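Local coordinates for protein endoglucanase A (Clostridium longisporum, PDB 6Q1I) that hydrolyses internal beta-1,4-glucosidic linkages in cellulose, lichenan and cereal beta-glucans, also acts on xylan, and prefers longer cello-oligosaccharides, at residues T76-H81 and V110-H115; F155-Q160 and K183-A188; P161-T166 and P207-S212. All blocks are in the same frame, centred on the assembly; numbering follows the deposited sequence.

How the contacts relate
All three contacts are largely buried and sit at the C-terminal ends of neighbouring strands of one parallel eight-stranded barrel. Contact 1 joins the loop after strand 71-74 to the end of strand 109-113. Contact 2 sets the end of strand 153-156 against helix 175-194, and contact 3 joins the loop beyond that strand to the turn after strand 204-208. Contact 1 relies on N113, bonded through its side chain and its carbonyl. Contact 2 has one side-chain bond among apolar groups. Contact 3, partly exposed at R162 and L163, uses main-chain N-H groups and a tyrosine. T114 meets T157 between contacts 1 and 2; N185 meets P207 between contacts 2 and 3.

Contact 1: residues T76-H81 and V110-H115; sequences TTWGEH and VILNTH
W78 and T76 both bond to N113, one to its main chain and one to its side chain. The indole NE1 of W78 gives its hydrogen to N113 O at 2.8 Å. The bond is straight, 179° at the hydrogen. The oxygen lies in the indole plane and is met on a lone pair. The W78 ring is placed by CG standing anti to the carbonyl carbon (chi1 -58°). The methyl CG2 of T76 sits over one face of the ring, near its rim. T114 CG2 lies 3.6 Å from W78 CD1, and the two side chains cross at about a right angle. The segments belong to the (beta/alpha)8 barrel of the family 5 catalytic domain. T76-H81 is in the loop after strand 71-74, and V110-H115 runs from the next strand, 109-113, into the loop after it. The N113 side chain turns back between its own N and carbonyl carbon (chi1 77°). There OD1 accepts T76 N at 2.9 Å, in the carbonyl plane. The other end of the amide, ND2, donates to H115 ND1 at 3.0 Å, in the imidazole plane. ND2 also bonds to E156 on the adjacent strand, so the amide is gripped at both ends. The H115 side chain lies about 4 Å (nearest atoms) from that of Q284, the probable nucleophile position, changed in this structure; the N113 bond probably helps to fix its ring there. T76 OG1 touches L112 CD1 at 3.5 Å and T77 OG1 packs on H115 CB at 3.6 Å, though their hydrogen bonds go to I74 O and to D32 O and H116 N.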
loop_
_atom_site.group_PDB
_atom_site.type_symbol
_atom_site.label_atom_id
_atom_site.label_comp_id
_atom_site.label_asym_id
_atom_site.label_seq_id
_atom_site.Cartn_x
_atom_site.Cartn_y
_atom_site.Cartn_z
ATOM N N THR A 76 1.734 5.737 5.599
ATOM C CA THR A 76 2.177 6.837 6.448
ATOM C C THR A 76 2.158 8.129 5.650
ATOM O O THR A 76 2.757 8.204 4.571
ATOM C CB THR A 76 3.584 6.567 6.996
ATOM O OG1 THR A 76 3.590 5.327 7.711
ATOM C CG2 THR A 76 4.021 7.665 7.945
ATOM N N THR A 77 1.454 9.137 6.169
ATOM C CA THR A 77 1.384 10.463 5.550
ATOM C C THR A 77 2.337 11.388 6.296
ATOM O O THR A 77 2.234 11.537 7.520
ATOM C CB THR A 77 -0.053 10.981 5.550
ATOM O OG1 THR A 77 -0.839 10.117 4.715
ATOM C CG2 THR A 77 -0.131 12.424 5.035
ATOM N N TRP A 78 3.295 11.970 5.568
ATOM C CA TRP A 78 4.430 12.654 6.177
ATOM C C TRP A 78 4.393 14.172 6.060
ATOM O O TRP A 78 5.008 14.853 6.887
ATOM C CB TRP A 78 5.749 12.176 5.551
ATOM C CG TRP A 78 6.025 10.709 5.637
ATOM C CD1 TRP A 78 5.612 9.763 4.754
ATOM C CD2 TRP A 78 6.800 10.016 6.629
ATOM N NE1 TRP A 78 6.071 8.531 5.129
ATOM C CE2 TRP A 78 6.791 8.653 6.286
ATOM C CE3 TRP A 78 7.480 10.410 7.782
ATOM C CZ2 TRP A 78 7.448 7.687 7.042
ATOM C CZ3 TRP A 78 8.135 9.450 8.525
ATOM C CH2 TRP A 78 8.111 8.108 8.160
ATOM N N GLY A 79 3.725 14.720 5.044
ATOM C CA GLY A 79 3.906 16.131 4.730
ATOM C C GLY A 79 3.563 17.071 5.874
ATOM O O GLY A 79 4.222 18.098 6.062
ATOM N N GLU A 80 2.512 16.752 6.638
ATOM C CA GLU A 80 2.079 17.577 7.761
ATOM C C GLU A 80 3.083 17.589 8.902
ATOM O O GLU A 80 2.899 18.348 9.860
ATOM C CB GLU A 80 0.726 17.071 8.266
ATOM C CG GLU A 80 -0.464 17.419 7.380
ATOM C CD GLU A 80 -0.563 16.605 6.097
ATOM O OE1 GLU A 80 -0.023 15.477 6.031
ATOM O OE2 GLU A 80 -1.228 17.091 5.161
ATOM N N HIS A 81 4.116 16.752 8.834
ATOM C CA HIS A 81 5.115 16.613 9.885
ATOM C C HIS A 81 6.431 17.270 9.517
ATOM O O HIS A 81 7.397 17.156 10.273
ATOM C CB HIS A 81 5.292 15.127 10.212
ATOM C CG HIS A 81 3.996 14.452 10.508
ATOM N ND1 HIS A 81 3.310 14.661 11.682
ATOM C CD2 HIS A 81 3.211 13.652 9.751
ATOM C CE1 HIS A 81 2.173 13.994 11.650
ATOM N NE2 HIS A 81 2.085 13.377 10.487
ATOM N N VAL A 110 7.362 -5.677 6.331
ATOM C CA VAL A 110 6.738 -4.381 6.552
ATOM C C VAL A 110 6.968 -3.532 5.315
ATOM O O VAL A 110 8.107 -3.393 4.859
ATOM C CB VAL A 110 7.321 -3.684 7.793
ATOM C CG1 VAL A 110 6.784 -2.275 7.907
ATOM C CG2 VAL A 110 6.998 -4.503 9.026
ATOM N N ILE A 111 5.897 -2.950 4.787
ATOM C CA ILE A 111 5.979 -1.962 3.717
ATOM C C ILE A 111 5.717 -0.600 4.345
ATOM O O ILE A 111 4.623 -0.358 4.871
ATOM C CB ILE A 111 4.944 -2.233 2.613
ATOM C CG1 ILE A 111 5.133 -3.603 1.967
ATOM C CG2 ILE A 111 5.007 -1.111 1.581
ATOM C CD1 ILE A 111 3.913 -4.074 1.174
ATOM N N LEU A 112 6.709 0.287 4.288
ATOM C CA LEU A 112 6.595 1.655 4.785
ATOM C C LEU A 112 6.611 2.587 3.576
ATOM O O LEU A 112 7.579 2.581 2.806
ATOM C CB LEU A 112 7.765 1.974 5.716
ATOM C CG LEU A 112 7.737 3.372 6.341
ATOM C CD1 LEU A 112 6.538 3.515 7.304
ATOM C CD2 LEU A 112 9.047 3.677 7.056
ATOM N N ASN A 113 5.558 3.387 3.409
ATOM C CA ASN A 113 5.416 4.233 2.227
ATOM C C ASN A 113 5.383 5.712 2.603
ATOM O O ASN A 113 5.581 6.085 3.762
ATOM C CB ASN A 113 4.186 3.831 1.397
ATOM C CG ASN A 113 2.877 4.310 1.974
ATOM O OD1 ASN A 113 2.834 4.951 3.027
ATOM N ND2 ASN A 113 1.784 4.001 1.269
ATOM N N THR A 114 5.204 6.563 1.588
ATOM C CA THR A 114 4.506 7.833 1.744
ATOM C C THR A 114 3.099 7.635 1.187
ATOM O O THR A 114 2.895 6.863 0.242
ATOM C CB THR A 114 5.206 9.016 1.055
ATOM O OG1 THR A 114 5.032 8.953 -0.365
ATOM C CG2 THR A 114 6.681 9.083 1.411
ATOM N N HIS A 115 2.123 8.348 1.761
ATOM C CA HIS A 115 0.736 8.002 1.517
ATOM C C HIS A 115 -0.024 9.200 0.936
ATOM O O HIS A 115 0.081 9.458 -0.265
ATOM C CB HIS A 115 0.091 7.317 2.720
ATOM C CG HIS A 115 -1.069 6.471 2.333
ATOM N ND1 HIS A 115 -0.913 5.230 1.760
ATOM C CD2 HIS A 115 -2.402 6.706 2.377
ATOM C CE1 HIS A 115 -2.102 4.721 1.501
ATOM N NE2 HIS A 115 -3.021 5.600 1.857
#

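Contact 2: residues F155-Q160 and K183-A188; sequences FETLNQ and KYNAAA. Unlike the reference sequence in segment 155-160: Q160 (reference Glu).
T157 and N185 make the one polar bond between these segments. The hydroxyl OG1 of T157 donates to N185 OD1 at 2.8 Å. It comes from above the amide carbonyl plane, 51° out of it, so it does not use a lone pair. OG1 is set between the backbone N and carbonyl carbon of T157 (chi1 54°), while the methyl CG2 lies beside the N. This turn points OG1 at the N185 amide and leaves CG2 for A188. The other end of the N185 amide, ND2, bonds to P207 O, which ties the side chain to the next strand as well. Both residues are buried, and the bond gives each polar group a partner.

The remaining contacts are made by methyl groups. T157 CG2 packs on A188 CB at 3.7 Å, one turn along the helix from N185. L158 CD1 lies against Y184 CB at 3.9 Å. The same methyl is 3.5 Å from N185 OD1, so L158 lies beside the polar bond. The Y184 ring leads away from L158, and its hydroxyl bonds to I122 O.

Further along the first segment, Q160 stands at the position of the probable proton donor and is changed in this structure. T157 and L158 follow directly on strand 153-156 and face helix 175-194, which holds K183-A188. This helix makes the beta-alpha-beta crossover from strand 153-156 to its parallel neighbour 204-208, and helix 128-145 lies alongside, touching Y184 and A188.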
loop_
_atom_site.group_PDB
_atom_site.type_symbol
_atom_site.label_atom_id
_atom_site.label_comp_id
_atom_site.label_asym_id
_atom_site.label_seq_id
_atom_site.Cartn_x
_atom_site.Cartn_y
_atom_site.Cartn_z
ATOM N N PHE A 155 10.628 -0.306 1.428
ATOM C CA PHE A 155 10.147 1.056 1.240
ATOM C C PHE A 155 9.239 1.106 0.012
ATOM O O PHE A 155 9.455 0.373 -0.954
ATOM C CB PHE A 155 11.302 2.041 1.026
ATOM C CG PHE A 155 12.206 2.241 2.219
ATOM C CD1 PHE A 155 11.785 2.011 3.516
ATOM C CD2 PHE A 155 13.496 2.714 2.027
ATOM C CE1 PHE A 155 12.643 2.224 4.591
ATOM C CE2 PHE A 155 14.340 2.941 3.091
ATOM C CZ PHE A 155 13.921 2.691 4.375
ATOM N N GLU A 156 8.237 1.988 0.044
ATOM C CA GLU A 156 7.347 2.240 -1.091
ATOM C C GLU A 156 7.318 3.746 -1.329
ATOM O O GLU A 156 6.899 4.504 -0.450
ATOM C CB GLU A 156 5.947 1.674 -0.796
ATOM C CG GLU A 156 4.888 2.054 -1.814
ATOM C CD GLU A 156 3.480 1.698 -1.366
ATOM O OE1 GLU A 156 3.269 0.552 -0.926
ATOM O OE2 GLU A 156 2.594 2.583 -1.426
ATOM N N THR A 157 7.781 4.185 -2.506
ATOM C CA THR A 157 8.101 5.601 -2.709
ATOM C C THR A 157 6.883 6.507 -2.542
ATOM O O THR A 157 6.959 7.560 -1.891
ATOM C CB THR A 157 8.687 5.800 -4.109
ATOM O OG1 THR A 157 7.785 5.247 -5.076
ATOM C CG2 THR A 157 10.077 5.147 -4.239
ATOM N N LEU A 158 5.778 6.141 -3.188
ATOM C CA LEU A 158 4.561 6.932 -3.281
ATOM C C LEU A 158 3.389 5.961 -3.280
ATOM O O LEU A 158 3.555 4.769 -3.560
ATOM C CB LEU A 158 4.527 7.747 -4.586
ATOM C CG LEU A 158 5.586 8.838 -4.746
ATOM C CD1 LEU A 158 5.595 9.345 -6.177
ATOM C CD2 LEU A 158 5.344 9.972 -3.775
ATOM N N ASN A 159 2.192 6.493 -3.008
ATOM C CA ASN A 159 0.988 5.680 -2.867
ATOM C C ASN A 159 0.196 5.605 -4.168
ATOM O O ASN A 159 0.338 4.645 -4.931
ATOM C CB ASN A 159 0.140 6.243 -1.723
ATOM C CG ASN A 159 -1.145 5.500 -1.544
ATOM O OD1 ASN A 159 -1.175 4.268 -1.631
ATOM N ND2 ASN A 159 -2.221 6.234 -1.295
ATOM N N GLN A 160 -0.653 6.597 -4.423
ATOM C CA GLN A 160 -1.483 6.656 -5.628
ATOM C C GLN A 160 -1.279 7.997 -6.318
ATOM O O GLN A 160 -2.223 8.770 -6.514
ATOM C CB GLN A 160 -2.953 6.435 -5.277
ATOM C CG GLN A 160 -3.229 5.041 -4.725
ATOM C CD GLN A 160 -4.695 4.772 -4.468
ATOM O OE1 GLN A 160 -5.526 5.679 -4.451
ATOM N NE2 GLN A 160 -5.012 3.527 -4.256
ATOM N N LYS A 183 9.395 9.989 -12.841
ATOM C CA LYS A 183 10.517 10.817 -12.403
ATOM C C LYS A 183 10.533 10.997 -10.888
ATOM O O LYS A 183 11.603 11.009 -10.274
ATOM C CB LYS A 183 10.478 12.162 -13.129
ATOM C CG LYS A 183 10.766 12.018 -14.630
ATOM C CD LYS A 183 10.589 13.298 -15.452
ATOM C CE LYS A 183 11.200 13.120 -16.841
ATOM N NZ LYS A 183 10.729 14.136 -17.837
ATOM N N TYR A 184 9.362 11.150 -10.265
ATOM C CA TYR A 184 9.309 11.247 -8.811
ATOM C C TYR A 184 9.738 9.932 -8.166
ATOM O O TYR A 184 10.464 9.933 -7.164
ATOM C CB TYR A 184 7.902 11.627 -8.353
ATOM C CG TYR A 184 7.436 13.042 -8.655
ATOM C CD1 TYR A 184 8.327 14.049 -9.003
ATOM C CD2 TYR A 184 6.088 13.369 -8.561
ATOM C CE1 TYR A 184 7.887 15.335 -9.261
ATOM C CE2 TYR A 184 5.642 14.656 -8.811
ATOM C CZ TYR A 184 6.544 15.633 -9.170
ATOM O OH TYR A 184 6.131 16.915 -9.446
ATOM N N ASN A 185 9.262 8.800 -8.698
ATOM C CA ASN A 185 9.687 7.504 -8.178
ATOM C C ASN A 185 11.203 7.353 -8.273
ATOM O O ASN A 185 11.850 6.879 -7.332
ATOM C CB ASN A 185 9.020 6.360 -8.952
ATOM C CG ASN A 185 7.570 6.130 -8.574
ATOM O OD1 ASN A 185 7.117 6.474 -7.477
ATOM N ND2 ASN A 185 6.837 5.492 -9.478
ATOM N N ALA A 186 11.784 7.730 -9.422
ATOM C CA ALA A 186 13.227 7.593 -9.611
ATOM C C ALA A 186 13.993 8.505 -8.660
ATOM O O ALA A 186 15.051 8.126 -8.144
ATOM C CB ALA A 186 13.600 7.897 -11.064
ATOM N N ALA A 187 13.469 9.713 -8.421
ATOM C CA ALA A 187 14.125 10.647 -7.513
ATOM C C ALA A 187 14.088 10.134 -6.084
ATOM O O ALA A 187 15.083 10.232 -5.359
ATOM C CB ALA A 187 13.462 12.022 -7.594
ATOM N N ALA A 188 12.945 9.588 -5.659
ATOM C CA ALA A 188 12.861 9.000 -4.328
ATOM C C ALA A 188 13.825 7.830 -4.185
ATOM O O ALA A 188 14.519 7.709 -3.167
ATOM C CB ALA A 188 11.430 8.540 -4.066
#

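Contact 3: residues P161-T166 and P207-S212; sequences PRLEGT and PTYAAS
The backbones come closest at P161 and A210, whose CA atoms are 4.9 Å apart, and A210 N donates to P161 O at 2.8 Å with an angle of 158° at the hydrogen. Two overlapping turns shape segment 207-212, a type II turn from T208 to A211 and a type I' turn from Y209 to S212. The Y209 ring lies against the P161-L163 backbone, one face turned to it. Its CG is anti to the backbone N (chi1 178°), which carries the ring along R162 and L163. R162 CA sits over this face, 4.0 Å from the centroid of the Y209 ring, in a CH-pi contact. P161 O lies over the same face, toward the rim. R162 CB is 3.6 Å from Y209 CZ. At the end of the ring, Y209 OH accepts the N-H of L163 at 2.9 Å and is also bonded to Y168 O, so the hydroxyl ties two parts of the loop.

These segments follow neighbouring strands of the TIM barrel. P161-T166 lies in the loop between strand 153-156 and helix 175-194, and P207-S212 runs off the end of strand 204-208. P161 directly follows Q160, the position of the probable proton donor, a glutamine here in place of the natural glutamate. The rings of P161 and P207 pack together obliquely, CD of P161 on CG of P207 at 3.6 Å.

The R162 chain extends from CG to NE. Its guanidinium group is salt-bridged to E169 and bonded to Q160 O. E164 OE2 lies above one guanidinium face, toward its rim, 3.6 Å from R162 NH2, a long pairing of charges alone. L163 centres an inverse gamma turn, and its carbonyl accepts both N and OG1 of T166 from the same face of its plane.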
loop_
_atom_site.group_PDB
_atom_site.type_symbol
_atom_site.label_atom_id
_atom_site.label_comp_id
_atom_site.label_asym_id
_atom_site.label_seq_id
_atom_site.Cartn_x
_atom_site.Cartn_y
_atom_site.Cartn_z
ATOM N N PRO A 161 -0.048 8.291 -6.733
ATOM C CA PRO A 161 0.251 9.630 -7.254
ATOM C C PRO A 161 -0.502 9.895 -8.550
ATOM O O PRO A 161 -0.452 9.097 -9.485
ATOM C CB PRO A 161 1.769 9.589 -7.467
ATOM C CG PRO A 161 2.073 8.145 -7.696
ATOM C CD PRO A 161 1.137 7.414 -6.762
ATOM N N ARG A 162 -1.189 11.033 -8.607
ATOM C CA ARG A 162 -2.125 11.294 -9.694
ATOM C C ARG A 162 -2.450 12.783 -9.736
ATOM O O ARG A 162 -2.091 13.540 -8.830
ATOM C CB ARG A 162 -3.411 10.481 -9.508
ATOM C CG ARG A 162 -4.212 10.893 -8.266
ATOM C CD ARG A 162 -5.284 9.889 -7.878
ATOM N NE ARG A 162 -6.093 10.358 -6.751
ATOM C CZ ARG A 162 -5.793 10.176 -5.463
ATOM N NH1 ARG A 162 -4.691 9.536 -5.101
ATOM N NH2 ARG A 162 -6.615 10.625 -4.526
ATOM N N LEU A 163 -3.172 13.190 -10.792
ATOM C CA LEU A 163 -3.597 14.585 -10.968
ATOM C C LEU A 163 -4.898 14.818 -10.200
ATOM O O LEU A 163 -5.993 14.911 -10.766
ATOM C CB LEU A 163 -3.758 14.912 -12.450
ATOM C CG LEU A 163 -2.489 14.930 -13.302
ATOM C CD1 LEU A 163 -2.845 15.022 -14.789
ATOM C CD2 LEU A 163 -1.568 16.087 -12.916
ATOM N N GLU A 164 -4.769 14.917 -8.875
ATOM C CA GLU A 164 -5.937 15.142 -8.031
ATOM C C GLU A 164 -6.633 16.438 -8.414
ATOM O O GLU A 164 -5.990 17.447 -8.716
ATOM C CB GLU A 164 -5.524 15.180 -6.557
ATOM C CG GLU A 164 -4.990 13.841 -6.073
ATOM C CD GLU A 164 -4.709 13.800 -4.587
ATOM O OE1 GLU A 164 -5.321 14.578 -3.828
ATOM O OE2 GLU A 164 -3.871 12.980 -4.180
ATOM N N GLY A 165 -7.961 16.402 -8.415
ATOM C CA GLY A 165 -8.751 17.574 -8.705
ATOM C C GLY A 165 -8.942 17.888 -10.175
ATOM O O GLY A 165 -9.575 18.904 -10.489
ATOM N N THR A 166 -8.431 17.065 -11.082
ATOM C CA THR A 166 -8.591 17.251 -12.516
ATOM C C THR A 166 -9.438 16.134 -13.101
ATOM O O THR A 166 -9.644 15.093 -12.468
ATOM C CB THR A 166 -7.234 17.234 -13.235
ATOM O OG1 THR A 166 -6.781 15.875 -13.384
ATOM C CG2 THR A 166 -6.191 18.092 -12.516
ATOM N N PRO A 207 4.862 2.896 -7.458
ATOM C CA PRO A 207 3.597 2.667 -8.155
ATOM C C PRO A 207 3.561 3.187 -9.582
ATOM O O PRO A 207 4.325 4.070 -9.988
ATOM C CB PRO A 207 2.598 3.473 -7.312
ATOM C CG PRO A 207 3.421 4.634 -6.829
ATOM C CD PRO A 207 4.785 4.062 -6.555
ATOM N N THR A 208 2.628 2.617 -10.338
ATOM C CA THR A 208 2.121 3.257 -11.533
ATOM C C THR A 208 1.350 4.524 -11.149
ATOM O O THR A 208 1.071 4.783 -9.973
ATOM C CB THR A 208 1.148 2.315 -12.233
ATOM O OG1 THR A 208 0.120 1.997 -11.296
ATOM C CG2 THR A 208 1.823 1.037 -12.698
ATOM N N TYR A 209 0.985 5.316 -12.152
ATOM C CA TYR A 209 0.083 6.439 -11.923
ATOM C C TYR A 209 -1.184 5.937 -11.239
ATOM O O TYR A 209 -1.822 4.979 -11.698
ATOM C CB TYR A 209 -0.245 7.110 -13.263
ATOM C CG TYR A 209 -1.222 8.270 -13.189
ATOM C CD1 TYR A 209 -0.783 9.594 -13.242
ATOM C CD2 TYR A 209 -2.586 8.043 -13.103
ATOM C CE1 TYR A 209 -1.683 10.652 -13.186
ATOM C CE2 TYR A 209 -3.490 9.093 -13.041
ATOM C CZ TYR A 209 -3.033 10.394 -13.090
ATOM O OH TYR A 209 -3.924 11.449 -13.035
ATOM N N ALA A 210 -1.532 6.578 -10.122
ATOM C CA ALA A 210 -2.694 6.249 -9.298
ATOM C C ALA A 210 -2.641 4.834 -8.728
ATOM O O ALA A 210 -3.638 4.348 -8.190
ATOM C CB ALA A 210 -4.019 6.468 -10.037
ATOM N N ALA A 211 -1.489 4.173 -8.802
ATOM C CA ALA A 211 -1.371 2.743 -8.515
ATOM C C ALA A 211 -2.357 1.917 -9.334
ATOM O O ALA A 211 -2.732 0.806 -8.952
ATOM C CB ALA A 211 -1.479 2.426 -7.027
ATOM N N SER A 212 -2.746 2.430 -10.495
ATOM C CA SER A 212 -3.687 1.714 -11.339
ATOM C C SER A 212 -3.003 0.580 -12.096
ATOM O O SER A 212 -1.910 0.745 -12.648
ATOM C CB SER A 212 -4.306 2.674 -12.352
ATOM O OG SER A 212 -5.058 1.949 -13.307
#